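Local coordinates for angiotensin-converting enzyme (PDB 6S1Y), which is a zinc-dependent peptidase of the angiotensin-converting enzyme family from a malaria mosquito and probably cleaves short peptides, at residues L429-F434 with V492-Y497; W253-D258 with P483-V488; D439-G444 with W460-R465; D209-I214 with R496-Y501. One frame throughout, in Å; residues are numbered along the deposited sequence.

Contact 1: L429-F434 with V492-Y497. With KSN ((2~{S})-2-[[(4~{S})-4-azanyl-5-oxidanyl-5-oxidanylidene-pentanoyl]amino]pentanedioic acid), chain H.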
# COMPACT_ATOMS: atom_id res chain seq x y z
N LEU A 429 5.79 0.86 -11.78
CA LEU A 429 7.14 0.35 -11.65
C LEU A 429 7.94 1.18 -10.66
O LEU A 429 8.70 0.62 -9.86
CB LEU A 429 7.84 0.29 -13.00
CG LEU A 429 9.24 -0.28 -12.88
CD1 LEU A 429 9.18 -1.76 -12.56
CD2 LEU A 429 10.00 -0.05 -14.15
N VAL A 430 7.79 2.51 -10.68
CA VAL A 430 8.61 3.36 -9.82
C VAL A 430 8.32 3.16 -8.34
O VAL A 430 9.10 3.59 -7.48
CB VAL A 430 8.42 4.85 -10.17
CG1 VAL A 430 8.69 5.10 -11.65
CG2 VAL A 430 7.04 5.30 -9.81
N PHE A 431 7.20 2.52 -8.00
CA PHE A 431 6.80 2.37 -6.60
C PHE A 431 7.64 1.32 -5.88
O PHE A 431 7.86 1.43 -4.66
CB PHE A 431 5.29 2.05 -6.57
CG PHE A 431 4.76 1.72 -5.21
CD1 PHE A 431 4.41 2.71 -4.33
CD2 PHE A 431 4.58 0.40 -4.84
CE1 PHE A 431 3.93 2.40 -3.08
CE2 PHE A 431 4.11 0.09 -3.59
CZ PHE A 431 3.79 1.09 -2.71
N LEU A 432 8.15 0.33 -6.58
CA LEU A 432 8.88 -0.74 -5.91
C LEU A 432 10.12 -0.25 -5.18
O LEU A 432 10.26 -0.54 -3.98
CB LEU A 432 9.22 -1.84 -6.92
CG LEU A 432 7.95 -2.61 -7.28
CD1 LEU A 432 7.86 -2.89 -8.73
CD2 LEU A 432 7.89 -3.91 -6.51
N PRO A 433 11.03 0.51 -5.80
CA PRO A 433 12.13 1.08 -5.02
C PRO A 433 11.66 1.92 -3.85
O PRO A 433 12.27 1.89 -2.78
CB PRO A 433 12.91 1.91 -6.05
CG PRO A 433 12.48 1.32 -7.41
CD PRO A 433 11.08 0.89 -7.22
N PHE A 434 10.59 2.69 -4.02
CA PHE A 434 10.07 3.46 -2.90
C PHE A 434 9.67 2.54 -1.76
O PHE A 434 10.08 2.74 -0.62
CB PHE A 434 8.87 4.29 -3.35
CG PHE A 434 8.18 5.00 -2.21
CD1 PHE A 434 8.63 6.23 -1.77
CD2 PHE A 434 7.09 4.43 -1.60
CE1 PHE A 434 7.99 6.89 -0.75
CE2 PHE A 434 6.45 5.08 -0.57
CZ PHE A 434 6.90 6.31 -0.14
N VAL A 492 2.27 1.20 10.26
CA VAL A 492 1.80 0.17 9.35
C VAL A 492 3.00 -0.31 8.55
O VAL A 492 3.65 0.48 7.86
CB VAL A 492 0.69 0.68 8.41
CG1 VAL A 492 0.31 -0.40 7.44
CG2 VAL A 492 -0.53 1.16 9.22
N GLU A 493 3.31 -1.60 8.68
CA GLU A 493 4.35 -2.24 7.87
C GLU A 493 4.14 -1.91 6.40
O GLU A 493 3.01 -1.85 5.92
CB GLU A 493 4.29 -3.75 8.12
CG GLU A 493 5.44 -4.53 7.57
CD GLU A 493 5.10 -5.20 6.26
OE1 GLU A 493 4.16 -4.76 5.58
OE2 GLU A 493 5.80 -6.17 5.91
N TYR A 494 5.25 -1.67 5.67
CA TYR A 494 5.13 -1.26 4.27
C TYR A 494 5.64 -2.28 3.27
O TYR A 494 5.32 -2.18 2.08
CB TYR A 494 5.87 0.07 4.02
CG TYR A 494 5.23 0.94 2.94
CD1 TYR A 494 4.10 1.69 3.20
CD2 TYR A 494 5.77 1.01 1.65
CE1 TYR A 494 3.52 2.48 2.23
CE2 TYR A 494 5.21 1.80 0.69
CZ TYR A 494 4.08 2.53 0.97
OH TYR A 494 3.54 3.30 -0.01
N LEU A 495 6.40 -3.28 3.72
CA LEU A 495 6.87 -4.30 2.78
C LEU A 495 5.70 -5.04 2.13
O LEU A 495 5.84 -5.55 1.01
CB LEU A 495 7.79 -5.29 3.49
CG LEU A 495 8.51 -6.22 2.50
CD1 LEU A 495 9.72 -5.52 1.92
CD2 LEU A 495 8.90 -7.54 3.15
N ARG A 496 4.54 -5.10 2.79
CA ARG A 496 3.34 -5.66 2.16
C ARG A 496 3.14 -5.11 0.74
O ARG A 496 2.71 -5.85 -0.16
CB ARG A 496 2.10 -5.35 3.01
CG ARG A 496 1.90 -3.87 3.32
CD ARG A 496 0.79 -3.65 4.35
NE ARG A 496 1.11 -4.22 5.66
CZ ARG A 496 0.26 -4.24 6.69
NH1 ARG A 496 -0.94 -3.71 6.55
NH2 ARG A 496 0.61 -4.79 7.86
N TYR A 497 3.42 -3.81 0.53
CA TYR A 497 3.15 -3.22 -0.78
C TYR A 497 4.23 -3.59 -1.79
O TYR A 497 3.94 -3.82 -2.96
CB TYR A 497 3.00 -1.70 -0.65
CG TYR A 497 1.93 -1.27 0.34
CD1 TYR A 497 0.57 -1.27 -0.00
CD2 TYR A 497 2.27 -0.87 1.63
CE1 TYR A 497 -0.40 -0.88 0.91
CE2 TYR A 497 1.31 -0.50 2.54
CZ TYR A 497 -0.02 -0.51 2.18
OH TYR A 497 -0.98 -0.11 3.09
C10 KSN H . -4.32 0.74 7.00
C13 KSN H . -4.31 0.21 2.38
C17 KSN H . -0.04 4.33 -0.35
C02 KSN H . -0.72 3.14 -1.04
C03 KSN H . -1.67 2.32 -0.16
C04 KSN H . -2.23 2.99 1.08
C05 KSN H . -3.77 3.12 1.14
C07 KSN H . -4.02 1.52 3.15
C08 KSN H . -4.63 1.56 4.55
C09 KSN H . -3.98 0.55 5.51
N01 KSN H . 0.29 2.23 -1.58
N06 KSN H . -4.59 2.45 2.16
O11 KSN H . -4.77 1.85 7.40
O12 KSN H . -4.14 -0.21 7.85
O14 KSN H . -5.40 0.12 1.74
O15 KSN H . -3.50 -0.74 2.35
O16 KSN H . -4.32 3.84 0.36
O18 KSN H . -0.65 5.43 -0.33
O19 KSN H . 1.10 4.29 0.20

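Contact 2: W253-D258 with P483-V488. With KSN ((2~{S})-2-[[(4~{S})-4-azanyl-5-oxidanyl-5-oxidanylidene-pentanoyl]amino]pentanedioic acid), chain H.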
# COMPACT_ATOMS: atom_id res chain seq x y z
N TRP A 253 5.34 12.23 -1.78
CA TRP A 253 6.39 11.30 -1.44
C TRP A 253 7.13 10.78 -2.67
O TRP A 253 8.08 10.00 -2.53
CB TRP A 253 5.79 10.15 -0.64
CG TRP A 253 4.92 10.68 0.45
CD1 TRP A 253 5.31 11.03 1.70
CD2 TRP A 253 3.51 10.95 0.38
NE1 TRP A 253 4.24 11.49 2.43
CE2 TRP A 253 3.12 11.47 1.63
CE3 TRP A 253 2.53 10.79 -0.62
CZ2 TRP A 253 1.81 11.81 1.92
CZ3 TRP A 253 1.22 11.15 -0.34
CH2 TRP A 253 0.87 11.66 0.93
N ALA A 254 6.73 11.20 -3.87
CA ALA A 254 7.28 10.70 -5.13
C ALA A 254 7.17 9.20 -5.23
O ALA A 254 8.01 8.55 -5.87
CB ALA A 254 8.74 11.14 -5.30
N GLN A 255 6.14 8.61 -4.61
CA GLN A 255 6.04 7.16 -4.61
C GLN A 255 5.46 6.61 -5.90
O GLN A 255 5.77 5.49 -6.29
CB GLN A 255 5.20 6.70 -3.42
CG GLN A 255 3.73 7.05 -3.48
CD GLN A 255 3.03 6.69 -2.17
OE1 GLN A 255 3.40 7.21 -1.11
NE2 GLN A 255 2.09 5.75 -2.22
N THR A 256 4.60 7.38 -6.56
CA THR A 256 4.08 7.05 -7.88
C THR A 256 4.06 8.36 -8.66
O THR A 256 3.79 9.42 -8.08
CB THR A 256 2.68 6.43 -7.83
OG1 THR A 256 1.83 7.29 -7.07
CG2 THR A 256 2.71 5.07 -7.13
N TRP A 257 4.34 8.29 -9.95
CA TRP A 257 4.44 9.49 -10.76
C TRP A 257 3.34 9.57 -11.81
O TRP A 257 3.48 10.29 -12.80
CB TRP A 257 5.82 9.56 -11.44
CG TRP A 257 7.00 9.31 -10.53
CD1 TRP A 257 7.03 9.39 -9.17
CD2 TRP A 257 8.32 8.94 -10.93
NE1 TRP A 257 8.29 9.08 -8.70
CE2 TRP A 257 9.09 8.80 -9.77
CE3 TRP A 257 8.92 8.70 -12.18
CZ2 TRP A 257 10.45 8.43 -9.81
CZ3 TRP A 257 10.26 8.32 -12.21
CH2 TRP A 257 11.00 8.20 -11.04
N ASP A 258 2.23 8.86 -11.60
CA ASP A 258 1.11 8.85 -12.53
C ASP A 258 0.62 10.25 -12.86
O ASP A 258 0.20 10.50 -14.00
CB ASP A 258 -0.04 8.00 -11.95
CG ASP A 258 -0.46 8.44 -10.55
OD1 ASP A 258 0.40 8.48 -9.62
OD2 ASP A 258 -1.66 8.75 -10.36
N PRO A 483 8.15 10.56 9.27
CA PRO A 483 6.73 10.50 9.71
C PRO A 483 5.77 11.28 8.82
O PRO A 483 4.56 11.15 8.99
CB PRO A 483 6.77 11.10 11.13
CG PRO A 483 8.21 10.99 11.55
CD PRO A 483 9.01 11.19 10.29
N ALA A 484 6.28 12.08 7.88
CA ALA A 484 5.46 12.75 6.89
C ALA A 484 4.75 11.78 5.95
O ALA A 484 3.99 12.21 5.09
CB ALA A 484 6.32 13.71 6.06
N LYS A 485 5.01 10.49 6.09
CA LYS A 485 4.36 9.45 5.30
C LYS A 485 3.42 8.68 6.23
O LYS A 485 3.84 8.26 7.32
CB LYS A 485 5.40 8.53 4.67
CG LYS A 485 4.86 7.31 3.97
CD LYS A 485 4.02 7.68 2.76
CE LYS A 485 3.32 6.44 2.19
NZ LYS A 485 2.17 6.80 1.27
N TYR A 486 2.16 8.52 5.79
CA TYR A 486 1.12 8.01 6.67
C TYR A 486 1.58 6.77 7.42
O TYR A 486 1.50 6.71 8.65
CB TYR A 486 -0.18 7.69 5.89
CG TYR A 486 -1.23 7.03 6.78
CD1 TYR A 486 -1.94 7.76 7.72
CD2 TYR A 486 -1.46 5.66 6.71
CE1 TYR A 486 -2.88 7.15 8.55
CE2 TYR A 486 -2.41 5.04 7.56
CZ TYR A 486 -3.11 5.81 8.47
OH TYR A 486 -4.04 5.24 9.32
N HIS A 487 2.05 5.76 6.68
CA HIS A 487 2.32 4.46 7.28
C HIS A 487 3.42 4.50 8.33
O HIS A 487 3.50 3.58 9.17
CB HIS A 487 2.68 3.45 6.19
CG HIS A 487 1.63 3.30 5.15
ND1 HIS A 487 1.22 4.35 4.36
CD2 HIS A 487 0.86 2.24 4.80
CE1 HIS A 487 0.27 3.94 3.55
NE2 HIS A 487 0.03 2.66 3.80
N VAL A 488 4.26 5.52 8.31
CA VAL A 488 5.27 5.66 9.35
C VAL A 488 4.64 6.21 10.62
O VAL A 488 4.81 5.65 11.71
CB VAL A 488 6.42 6.55 8.85
CG1 VAL A 488 7.42 6.81 9.96
CG2 VAL A 488 7.15 5.92 7.66
C10 KSN H . -4.32 0.74 7.00
C13 KSN H . -4.31 0.21 2.38
C17 KSN H . -0.04 4.33 -0.35
C02 KSN H . -0.72 3.14 -1.04
C03 KSN H . -1.67 2.32 -0.16
C04 KSN H . -2.23 2.99 1.08
C05 KSN H . -3.77 3.12 1.14
C07 KSN H . -4.02 1.52 3.15
C08 KSN H . -4.63 1.56 4.55
C09 KSN H . -3.98 0.55 5.51
N01 KSN H . 0.29 2.23 -1.58
N06 KSN H . -4.59 2.45 2.16
O11 KSN H . -4.77 1.85 7.40
O12 KSN H . -4.14 -0.21 7.85
O14 KSN H . -5.40 0.12 1.74
O15 KSN H . -3.50 -0.74 2.35
O16 KSN H . -4.32 3.84 0.36
O18 KSN H . -0.65 5.43 -0.33
O19 KSN H . 1.10 4.29 0.20

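Contact 3: D439-G444 with W460-R465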
# COMPACT_ATOMS: atom_id res chain seq x y z
N ASP A 439 10.77 0.21 4.40
CA ASP A 439 11.04 -0.77 5.44
C ASP A 439 12.52 -1.07 5.59
O ASP A 439 12.98 -1.36 6.70
CB ASP A 439 10.22 -2.03 5.21
CG ASP A 439 8.78 -1.88 5.78
OD1 ASP A 439 8.47 -0.78 6.28
OD2 ASP A 439 7.98 -2.85 5.77
N LYS A 440 13.32 -0.96 4.53
CA LYS A 440 14.76 -1.07 4.74
C LYS A 440 15.20 -0.01 5.74
O LYS A 440 15.95 -0.30 6.67
CB LYS A 440 15.52 -0.94 3.42
CG LYS A 440 17.00 -1.27 3.50
CD LYS A 440 17.73 -0.84 2.21
CE LYS A 440 19.24 -1.20 2.21
NZ LYS A 440 19.47 -2.64 1.97
N TYR A 441 14.67 1.20 5.62
CA TYR A 441 14.96 2.24 6.60
C TYR A 441 14.45 1.85 7.98
O TYR A 441 15.18 1.95 8.97
CB TYR A 441 14.36 3.57 6.17
CG TYR A 441 14.54 4.66 7.18
CD1 TYR A 441 15.74 5.32 7.31
CD2 TYR A 441 13.50 5.03 8.03
CE1 TYR A 441 15.91 6.32 8.24
CE2 TYR A 441 13.66 6.04 8.96
CZ TYR A 441 14.87 6.68 9.05
OH TYR A 441 15.03 7.69 9.97
N ARG A 442 13.19 1.42 8.06
CA ARG A 442 12.63 1.15 9.39
C ARG A 442 13.28 -0.08 10.02
O ARG A 442 13.52 -0.10 11.23
CB ARG A 442 11.11 1.02 9.31
CG ARG A 442 10.45 2.38 9.12
CD ARG A 442 8.92 2.38 9.33
NE ARG A 442 8.17 1.66 8.30
CZ ARG A 442 6.84 1.56 8.25
NH1 ARG A 442 6.05 2.12 9.18
NH2 ARG A 442 6.29 0.89 7.26
N TRP A 443 13.60 -1.10 9.22
CA TRP A 443 14.37 -2.22 9.77
C TRP A 443 15.67 -1.72 10.39
O TRP A 443 16.10 -2.22 11.44
CB TRP A 443 14.70 -3.25 8.70
CG TRP A 443 13.54 -3.89 8.08
CD1 TRP A 443 12.28 -3.96 8.59
CD2 TRP A 443 13.50 -4.54 6.81
NE1 TRP A 443 11.46 -4.63 7.70
CE2 TRP A 443 12.18 -4.99 6.60
CE3 TRP A 443 14.46 -4.79 5.81
CZ2 TRP A 443 11.79 -5.67 5.46
CZ3 TRP A 443 14.07 -5.47 4.66
CH2 TRP A 443 12.75 -5.90 4.49
N GLY A 444 16.32 -0.75 9.74
CA GLY A 444 17.58 -0.25 10.24
C GLY A 444 17.43 0.49 11.55
O GLY A 444 18.29 0.36 12.44
N TRP A 460 17.03 10.14 3.78
CA TRP A 460 17.14 10.74 2.46
C TRP A 460 18.29 10.14 1.66
O TRP A 460 18.25 10.12 0.43
CB TRP A 460 17.31 12.26 2.58
CG TRP A 460 16.05 12.93 3.04
CD1 TRP A 460 15.86 13.67 4.19
CD2 TRP A 460 14.79 12.94 2.36
NE1 TRP A 460 14.54 14.13 4.26
CE2 TRP A 460 13.87 13.68 3.15
CE3 TRP A 460 14.34 12.38 1.16
CZ2 TRP A 460 12.56 13.88 2.76
CZ3 TRP A 460 13.02 12.57 0.79
CH2 TRP A 460 12.15 13.32 1.59
N GLU A 461 19.32 9.61 2.33
CA GLU A 461 20.40 8.94 1.62
C GLU A 461 19.88 7.67 0.96
O GLU A 461 20.20 7.38 -0.20
CB GLU A 461 21.58 8.65 2.56
CG GLU A 461 22.70 7.82 1.93
CD GLU A 461 23.79 7.42 2.94
OE1 GLU A 461 23.67 6.33 3.55
OE2 GLU A 461 24.75 8.20 3.13
N MET A 462 19.07 6.89 1.69
CA MET A 462 18.51 5.68 1.09
C MET A 462 17.51 6.02 -0.02
O MET A 462 17.51 5.37 -1.07
CB MET A 462 17.84 4.83 2.18
CG MET A 462 18.83 4.06 3.07
SD MET A 462 18.04 2.99 4.32
CE MET A 462 16.71 2.45 3.31
N ARG A 463 16.67 7.04 0.17
CA ARG A 463 15.75 7.42 -0.90
C ARG A 463 16.53 7.79 -2.16
O ARG A 463 16.12 7.46 -3.29
CB ARG A 463 14.84 8.57 -0.46
CG ARG A 463 13.95 8.29 0.77
CD ARG A 463 12.70 7.47 0.45
NE ARG A 463 11.95 8.09 -0.64
CZ ARG A 463 11.85 7.59 -1.87
NH1 ARG A 463 12.40 6.41 -2.19
NH2 ARG A 463 11.19 8.27 -2.77
N SER A 464 17.64 8.51 -2.00
CA SER A 464 18.44 8.86 -3.17
C SER A 464 19.06 7.62 -3.79
O SER A 464 19.00 7.44 -5.02
CB SER A 464 19.52 9.87 -2.76
OG SER A 464 20.38 10.18 -3.84
N ARG A 465 19.60 6.72 -2.99
CA ARG A 465 20.30 5.56 -3.55
C ARG A 465 19.36 4.71 -4.40
O ARG A 465 19.68 4.34 -5.53
CB ARG A 465 20.92 4.71 -2.45
CG ARG A 465 21.39 3.34 -2.95
CD ARG A 465 22.57 2.78 -2.15
NE ARG A 465 22.94 1.46 -2.68
CZ ARG A 465 23.71 1.26 -3.75
NH1 ARG A 465 23.99 0.03 -4.15
NH2 ARG A 465 24.21 2.30 -4.42

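Contact 4: D209-I214 with R496-Y501. With KSN ((2~{S})-2-[[(4~{S})-4-azanyl-5-oxidanyl-5-oxidanylidene-pentanoyl]amino]pentanedioic acid), chain H.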
# COMPACT_ATOMS: atom_id res chain seq x y z
N ASP A 209 16.98 -9.28 -4.05
CA ASP A 209 17.16 -9.80 -5.40
C ASP A 209 16.15 -9.20 -6.37
O ASP A 209 16.49 -8.96 -7.54
CB ASP A 209 17.04 -11.32 -5.41
CG ASP A 209 18.16 -12.00 -4.67
OD1 ASP A 209 19.16 -11.32 -4.31
OD2 ASP A 209 18.03 -13.22 -4.44
N VAL A 210 14.91 -8.97 -5.94
CA VAL A 210 13.95 -8.36 -6.85
C VAL A 210 14.34 -6.92 -7.17
O VAL A 210 14.25 -6.48 -8.32
CB VAL A 210 12.52 -8.45 -6.28
CG1 VAL A 210 11.58 -7.63 -7.11
CG2 VAL A 210 12.07 -9.92 -6.21
N ILE A 211 14.81 -6.18 -6.16
CA ILE A 211 15.23 -4.80 -6.40
C ILE A 211 16.34 -4.75 -7.43
O ILE A 211 16.35 -3.87 -8.30
CB ILE A 211 15.68 -4.14 -5.08
CG1 ILE A 211 14.47 -3.54 -4.36
CG2 ILE A 211 16.68 -3.03 -5.37
CD1 ILE A 211 13.81 -2.33 -5.09
N GLU A 212 17.29 -5.69 -7.38
CA GLU A 212 18.38 -5.67 -8.34
C GLU A 212 17.91 -6.03 -9.74
O GLU A 212 18.47 -5.52 -10.72
CB GLU A 212 19.50 -6.62 -7.90
CG GLU A 212 20.74 -6.57 -8.81
CD GLU A 212 21.29 -5.15 -9.03
OE1 GLU A 212 21.17 -4.26 -8.13
OE2 GLU A 212 21.83 -4.92 -10.13
N GLN A 213 16.89 -6.88 -9.87
CA GLN A 213 16.37 -7.20 -11.21
C GLN A 213 15.57 -6.05 -11.78
O GLN A 213 15.56 -5.85 -13.00
CB GLN A 213 15.49 -8.45 -11.17
CG GLN A 213 16.19 -9.72 -10.72
CD GLN A 213 15.21 -10.86 -10.62
OE1 GLN A 213 14.82 -11.43 -11.63
NE2 GLN A 213 14.77 -11.17 -9.41
N ILE A 214 14.85 -5.33 -10.93
CA ILE A 214 14.08 -4.15 -11.32
C ILE A 214 14.99 -2.97 -11.70
O ILE A 214 14.67 -2.19 -12.60
CB ILE A 214 13.14 -3.82 -10.15
CG1 ILE A 214 12.04 -4.88 -10.07
CG2 ILE A 214 12.57 -2.42 -10.22
CD1 ILE A 214 11.38 -5.13 -11.36
N ARG A 496 4.54 -5.10 2.79
CA ARG A 496 3.34 -5.66 2.16
C ARG A 496 3.14 -5.11 0.74
O ARG A 496 2.71 -5.85 -0.16
CB ARG A 496 2.10 -5.35 3.01
CG ARG A 496 1.90 -3.87 3.32
CD ARG A 496 0.79 -3.65 4.35
NE ARG A 496 1.11 -4.22 5.66
CZ ARG A 496 0.26 -4.24 6.69
NH1 ARG A 496 -0.94 -3.71 6.55
NH2 ARG A 496 0.61 -4.79 7.86
N TYR A 497 3.42 -3.81 0.53
CA TYR A 497 3.15 -3.22 -0.78
C TYR A 497 4.23 -3.59 -1.79
O TYR A 497 3.94 -3.82 -2.96
CB TYR A 497 3.00 -1.70 -0.65
CG TYR A 497 1.93 -1.27 0.34
CD1 TYR A 497 0.57 -1.27 -0.00
CD2 TYR A 497 2.27 -0.87 1.63
CE1 TYR A 497 -0.40 -0.88 0.91
CE2 TYR A 497 1.31 -0.50 2.54
CZ TYR A 497 -0.02 -0.51 2.18
OH TYR A 497 -0.98 -0.11 3.09
N PHE A 498 5.48 -3.73 -1.35
CA PHE A 498 6.52 -4.25 -2.22
C PHE A 498 6.17 -5.65 -2.70
O PHE A 498 6.22 -5.96 -3.90
CB PHE A 498 7.87 -4.25 -1.48
CG PHE A 498 9.02 -4.71 -2.33
CD1 PHE A 498 9.27 -6.06 -2.51
CD2 PHE A 498 9.85 -3.79 -2.95
CE1 PHE A 498 10.34 -6.48 -3.31
CE2 PHE A 498 10.91 -4.20 -3.74
CZ PHE A 498 11.15 -5.56 -3.92
N VAL A 499 5.81 -6.53 -1.77
CA VAL A 499 5.45 -7.90 -2.14
C VAL A 499 4.26 -7.89 -3.08
O VAL A 499 4.26 -8.56 -4.12
CB VAL A 499 5.18 -8.73 -0.87
CG1 VAL A 499 4.73 -10.12 -1.21
CG2 VAL A 499 6.44 -8.81 -0.05
N SER A 500 3.23 -7.11 -2.74
CA SER A 500 2.07 -6.98 -3.62
C SER A 500 2.46 -6.60 -5.04
O SER A 500 1.92 -7.14 -6.01
CB SER A 500 1.12 -5.93 -3.07
OG SER A 500 0.13 -5.64 -4.04
N TYR A 501 3.33 -5.60 -5.19
CA TYR A 501 3.64 -5.10 -6.53
C TYR A 501 4.42 -6.13 -7.34
O TYR A 501 4.34 -6.10 -8.58
CB TYR A 501 4.38 -3.76 -6.43
CG TYR A 501 3.41 -2.60 -6.46
CD1 TYR A 501 2.47 -2.42 -5.46
CD2 TYR A 501 3.42 -1.69 -7.52
CE1 TYR A 501 1.56 -1.38 -5.49
CE2 TYR A 501 2.50 -0.62 -7.55
CZ TYR A 501 1.57 -0.49 -6.55
OH TYR A 501 0.68 0.54 -6.57
C10 KSN H . -4.32 0.74 7.00
C13 KSN H . -4.31 0.21 2.38
C17 KSN H . -0.04 4.33 -0.35
C02 KSN H . -0.72 3.14 -1.04
C03 KSN H . -1.67 2.32 -0.16
C04 KSN H . -2.23 2.99 1.08
C05 KSN H . -3.77 3.12 1.14
C07 KSN H . -4.02 1.52 3.15
C08 KSN H . -4.63 1.56 4.55
C09 KSN H . -3.98 0.55 5.51
N01 KSN H . 0.29 2.23 -1.58
N06 KSN H . -4.59 2.45 2.16
O11 KSN H . -4.77 1.85 7.40
O12 KSN H . -4.14 -0.21 7.85
O14 KSN H . -5.40 0.12 1.74
O15 KSN H . -3.50 -0.74 2.35
O16 KSN H . -4.32 3.84 0.36
O18 KSN H . -0.65 5.43 -0.33
O19 KSN H . 1.10 4.29 0.20

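Contact 1: L429-F434 with V492-Y497
F431 and Y494 point at each other from the two segments and touch through their ring rims, without stacking. The planes stand at 51°. The closest touch is F431 CE1 to Y494 OH, 3.2 Å, with the oxygen at the edge of the phenylalanine ring and near its plane. F431 CZ also packs on Y494 CE2 at 3.8 Å. On the same ring edge, F431 CZ meets Y497 CB at 3.6 Å. F434 crosses Y494 at about a right angle and brings its CE2 to 3.5 Å from Y494 OH. F431, F434 and Y494 thus form an aromatic cluster with a hydroxyl between the two phenylalanine rims. The bound gamma-linked diglutamate satisfies this buried group: Y494 OH donates to KSN O19 at 2.6 Å. Y497 OH donates to a second carboxylate, at KSN O15, 2.7 Å away. With CG of Y497 anti to its carbonyl carbon (chi1 -56°), the ring runs off to the ligand while CB stays against F431. In the turn before the helix, E493 OE1 takes R496 N in a capping bond and R496 NE in a salt bridge, from opposite faces of the carboxylate. The contact joins the start of helix 431-447 to that of helix 495-514. V430 leans on helix 203-233, and Y497 touches the zinc ligand E385 on helix 381-395.

Contact 2: W253-D258 with P483-V488
K485 lays its aliphatic chain over one face of the W253 indole, the two side chains crossing at about a right angle. K485 CD sits 3.7 Å from the centroid of the five-membered ring, only 9° off its normal, a CH-pi contact. Further along, K485 NZ stands 4.5 Å from the centroid of the six-membered ring in a cation-pi interaction. The indole edge is used as well. W253 NE1 donates to A484 O at 2.8 Å, and the bond is nearly straight at 169°. The oxygen lies in the indole plane, but the nitrogen sits above the plane of the carbonyl. Two consecutive residues thus hold the indole: A484 by a carbonyl at its edge, K485 by a chain over its face. K485 is bent at chi2 (65°), which folds the chain across the ring. Q255 meets the tip of this lysine, also at about a right angle. K485 NZ donates to Q255 OE1 at 2.7 Å, in the amide plane and on a lone pair. The other end of the same amide, Q255 NE2, donates to KSN O19 at 3.0 Å. K485 NZ reaches KSN O19 too, at 2.9 Å. The amide is thereby fixed in rotation, with its oxygen on the lysine and its nitrogen on the ligand. A lysine, a glutamine and a tyrosine, here Y494, around a carboxylate resemble the S2' pocket of ACE relatives, which holds the C-terminal carboxylate of peptides and inhibitors.

Contact 3: D439-G444 with W460-R465
Two helices close in the chain, 431-447 and 455-467, pack here through M462, which reaches from the second helix to K440 and Y441 on the first. The centre of the contact lies about 17 Å from the centre of the chain. The methyl does most of the touching. M462 CE lies 3.3 Å from the backbone atom Y441 N and 3.6 Å from K440 CB. It also rests on K440 CG and CD, so it fills the angle between the helix backbone and the lysine chain. On the tyrosine side, M462 CE is 3.9 Å from Y441 CB. The sulfur follows behind, with M462 SD at the edge of the Y441 ring. M462 is extended to SD and bends only at chi3 (38°), which turns the methyl in against the neighbouring helix. No hydrogen bond crosses the contact. The polar ends are used nearby: K440 NZ bonds Y436 OH, and Y441 OH bonds Y455 O. Away from M462, R442 grips D439 OD1 side-on through NE and NH2, and its NH2 also bonds V492 O. The Y441 ring meets F459 edge-to-face. This is plain helix-to-helix packing within the largely alpha-helical fold of the ACE family.

Contact 4: D209-I214 with R496-Y501
The CA atoms that come nearest between helices 203-233 and 495-514 here, those of V210 and F498, are still 9.7 Å apart. One large side chain bridges this distance. F498 points toward the other helix, with CG anti to the backbone N (chi1 -177°), and pushes the far end of its ring between V210 and I211. The rim atoms do the touching. F498 CZ lies 3.8 Å from V210 CG1, and the valine and the phenylalanine run antiparallel, side by side. F498 CE2 lies 3.7 Å from I211 CG1. I211 and F498 cross obliquely, and the end of the isoleucine follows the ring: I211 CD1 sits in the ring plane at its edge, 3.7 Å from F498 CE2. CG1 of I211 is anti to the carbonyl carbon (chi1 -86°), which carries this branch round to the phenylalanine. The contact is wholly apolar and buried, with no hydrogen bond across it. Each helix is held by its own backbone bonds, such as I214 N to V210 O at 2.9 Å and Y501 N to Y497 O at 2.9 Å. Other side chains complete the packing round the ring. Y436 of helix 431-447 touches both I211 and F498, and V207 of helix 203-233 also packs on F498. The neighbouring residue Y497 leaves the helix in another direction, toward the ligand. The side chain of F498 is about 13 Å from the zinc ion. The arrangement is helix-helix packing in the alpha-helical core of an ACE-family peptidase, behind a helix that lines the active site.

From the N terminus, 209-214 on helix 203-233 comes first and pairs with 496-501, so contact 4 closes the longest loop. Contact 2 lies nested within it, joining the loop segment 253-258 to 483-488. Contact 1 starts inside contact 2, at 429-434, but ends beyond it at 492-497, so these two cross. Contact 3 closes a short loop nested inside all three others. Contacts 1 and 4 share R496 and Y497 on helix 495-514. Contacts 1 and 2 meet where Y497 OH probably bonds H487 NE2. They join the loop 253-258 and helices 431-447, 486-489 and 495-514 at the ligand. Contacts 3 and 4 pack helices 455-467 and 203-233 on behind them.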